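PDB 1XJU: SAR-endolysin from Enterobacteria phage P1, which degrades the peptidoglycan of the host cell wall as a signal-arrest-release muramidase, allowing phage progeny to escape by programmed lysis. Local coordinates for residues L7-N12 with E144-L149. Sequence-based numbering, arbitrary orientation.
Sequences LELIGN and EKERQL
L9, on the short helix 4-10, reaches across to helix 137-151 and packs against K145, E146 and L149, a helix-helix contact of the phage lysozyme fold that joins the first helix of the chain to the last. Between residues 7-12 and 144-149, L9 makes all the contacts from its side, with 149 Å² buried in all, and no hydrogen bond joins the two segments.

The apolar contacts come from its two methyl branches. CD1 of L9 lies 3.9 Å from both CA and CG of E146, and 4.1 Å from CD2 of L149. Having CG of L149 anti to the backbone N (chi1 172°) brings its CD2 out to CD1 of L9. CD2 of L9 meets K145 at CB; beyond that carbon the lysine leads its ammonium group away from the interface. A forked leucine suits the place because its two methyls part to reach three residues.

The polar ends behave differently. E146 is buried and meets L9 through its CA and CG, while its carboxylate is held elsewhere: OE1 by a salt bridge to R142 and a hydrogen bond with S83 on helix 75-88, OE2 by a salt bridge to R143. On helix 137-151, R147 donates from NE to OE1 of Q148 at 2.9 Å, in the amide's carbonyl plane.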
loop_
_atom_site.group_PDB
_atom_site.type_symbol
_atom_site.label_atom_id
_atom_site.label_comp_id
_atom_site.label_asym_id
_atom_site.label_seq_id
_atom_site.Cartn_x
_atom_site.Cartn_y
_atom_site.Cartn_z
ATOM N N LEU A 7 10.879 5.707 -1.795
ATOM C CA LEU A 7 10.447 6.940 -2.416
ATOM C C LEU A 7 10.455 6.871 -3.924
ATOM O O LEU A 7 9.591 7.480 -4.548
ATOM C CB LEU A 7 11.198 8.148 -1.866
ATOM C CG LEU A 7 10.925 8.504 -0.391
ATOM C CD1 LEU A 7 11.844 9.618 0.093
ATOM C CD2 LEU A 7 9.459 8.858 -0.159
ATOM N N GLU A 8 11.340 6.075 -4.545
ATOM C CA GLU A 8 11.241 5.832 -5.976
ATOM C C GLU A 8 9.971 5.116 -6.338
ATOM O O GLU A 8 9.403 5.407 -7.362
ATOM C CB GLU A 8 12.419 5.015 -6.527
ATOM C CG GLU A 8 13.749 5.770 -6.527
ATOM C CD GLU A 8 14.893 4.992 -7.125
ATOM O OE1 GLU A 8 14.751 3.796 -7.503
ATOM O OE2 GLU A 8 15.976 5.558 -7.203
ATOM N N LEU A 9 9.538 4.156 -5.513
ATOM C CA LEU A 9 8.344 3.423 -5.784
ATOM C C LEU A 9 7.109 4.319 -5.611
ATOM O O LEU A 9 6.145 4.162 -6.348
ATOM C CB LEU A 9 8.208 2.189 -4.889
ATOM C CG LEU A 9 9.325 1.172 -5.109
ATOM C CD1 LEU A 9 9.185 0.040 -4.131
ATOM C CD2 LEU A 9 9.407 0.668 -6.525
ATOM N N ILE A 10 7.121 5.151 -4.582
ATOM C CA ILE A 10 5.977 6.059 -4.350
ATOM C C ILE A 10 5.878 7.139 -5.436
ATOM O O ILE A 10 4.791 7.490 -5.889
ATOM C CB ILE A 10 6.057 6.664 -2.959
ATOM C CG1 ILE A 10 5.800 5.582 -1.901
ATOM C CG2 ILE A 10 5.116 7.861 -2.798
ATOM C CD1 ILE A 10 6.149 5.985 -0.475
ATOM N N GLY A 11 7.025 7.634 -5.876
ATOM C CA GLY A 11 7.017 8.640 -6.896
ATOM C C GLY A 11 6.505 9.963 -6.397
ATOM O O GLY A 11 6.587 10.296 -5.257
ATOM N N ASN A 12 5.915 10.746 -7.313
ATOM C CA ASN A 12 5.509 12.103 -7.008
ATOM C C ASN A 12 4.170 12.367 -7.643
ATOM O O ASN A 12 3.653 11.590 -8.427
ATOM C CB ASN A 12 6.608 13.109 -7.415
ATOM C CG ASN A 12 6.983 12.998 -8.855
ATOM O OD1 ASN A 12 6.113 13.052 -9.721
ATOM N ND2 ASN A 12 8.284 12.872 -9.150
ATOM N N GLU A 144 5.132 -6.577 -6.529
ATOM C CA GLU A 144 6.357 -7.394 -6.677
ATOM C C GLU A 144 7.586 -6.560 -6.521
ATOM O O GLU A 144 8.575 -6.982 -5.883
ATOM C CB GLU A 144 6.317 -8.166 -7.997
ATOM C CG GLU A 144 5.178 -9.177 -8.034
ATOM C CD GLU A 144 4.930 -9.829 -9.380
ATOM O OE1 GLU A 144 5.549 -9.376 -10.358
ATOM O OE2 GLU A 144 4.076 -10.768 -9.446
ATOM N N LYS A 145 7.598 -5.353 -7.023
ATOM C CA LYS A 145 8.716 -4.480 -6.824
ATOM C C LYS A 145 8.871 -4.073 -5.341
ATOM O O LYS A 145 9.985 -4.066 -4.787
ATOM C CB LYS A 145 8.602 -3.215 -7.675
ATOM C CG LYS A 145 8.761 -3.462 -9.136
ATOM C CD LYS A 145 8.599 -2.247 -9.964
ATOM C CE LYS A 145 8.738 -2.619 -11.437
ATOM N NZ LYS A 145 10.071 -3.125 -11.857
ATOM N N GLU A 146 7.780 -3.782 -4.667
ATOM C CA GLU A 146 7.845 -3.557 -3.238
ATOM C C GLU A 146 8.376 -4.775 -2.506
ATOM O O GLU A 146 9.200 -4.617 -1.571
ATOM C CB GLU A 146 6.450 -3.172 -2.687
ATOM C CG GLU A 146 5.927 -1.822 -3.126
ATOM C CD GLU A 146 4.465 -1.673 -2.846
ATOM O OE1 GLU A 146 3.937 -0.528 -3.141
ATOM O OE2 GLU A 146 3.821 -2.652 -2.478
ATOM N N ARG A 147 7.952 -5.960 -2.874
ATOM C CA ARG A 147 8.406 -7.181 -2.219
ATOM C C ARG A 147 9.907 -7.345 -2.340
ATOM O O ARG A 147 10.559 -7.695 -1.369
ATOM C CB ARG A 147 7.661 -8.376 -2.770
ATOM C CG ARG A 147 8.214 -9.730 -2.366
ATOM C CD ARG A 147 7.542 -10.885 -3.051
ATOM N NE ARG A 147 7.994 -10.961 -4.450
ATOM C CZ ARG A 147 7.371 -11.655 -5.425
ATOM N NH1 ARG A 147 7.828 -11.569 -6.670
ATOM N NH2 ARG A 147 6.294 -12.402 -5.186
ATOM N N GLN A 148 10.464 -7.076 -3.496
ATOM C CA GLN A 148 11.904 -7.216 -3.637
ATOM C C GLN A 148 12.654 -6.218 -2.799
ATOM O O GLN A 148 13.704 -6.600 -2.219
ATOM C CB GLN A 148 12.276 -7.167 -5.084
ATOM C CG GLN A 148 11.709 -8.399 -5.869
ATOM C CD GLN A 148 11.875 -9.804 -5.152
ATOM O OE1 GLN A 148 10.880 -10.412 -4.716
ATOM N NE2 GLN A 148 13.123 -10.288 -5.026
ATOM N N LEU A 149 12.175 -4.992 -2.708
ATOM C CA LEU A 149 12.777 -4.058 -1.780
ATOM C C LEU A 149 12.684 -4.567 -0.339
ATOM O O LEU A 149 13.676 -4.607 0.390
ATOM C CB LEU A 149 12.119 -2.685 -1.880
ATOM C CG LEU A 149 12.547 -1.691 -0.816
ATOM C CD1 LEU A 149 14.059 -1.426 -0.855
ATOM C CD2 LEU A 149 11.781 -0.362 -1.001
#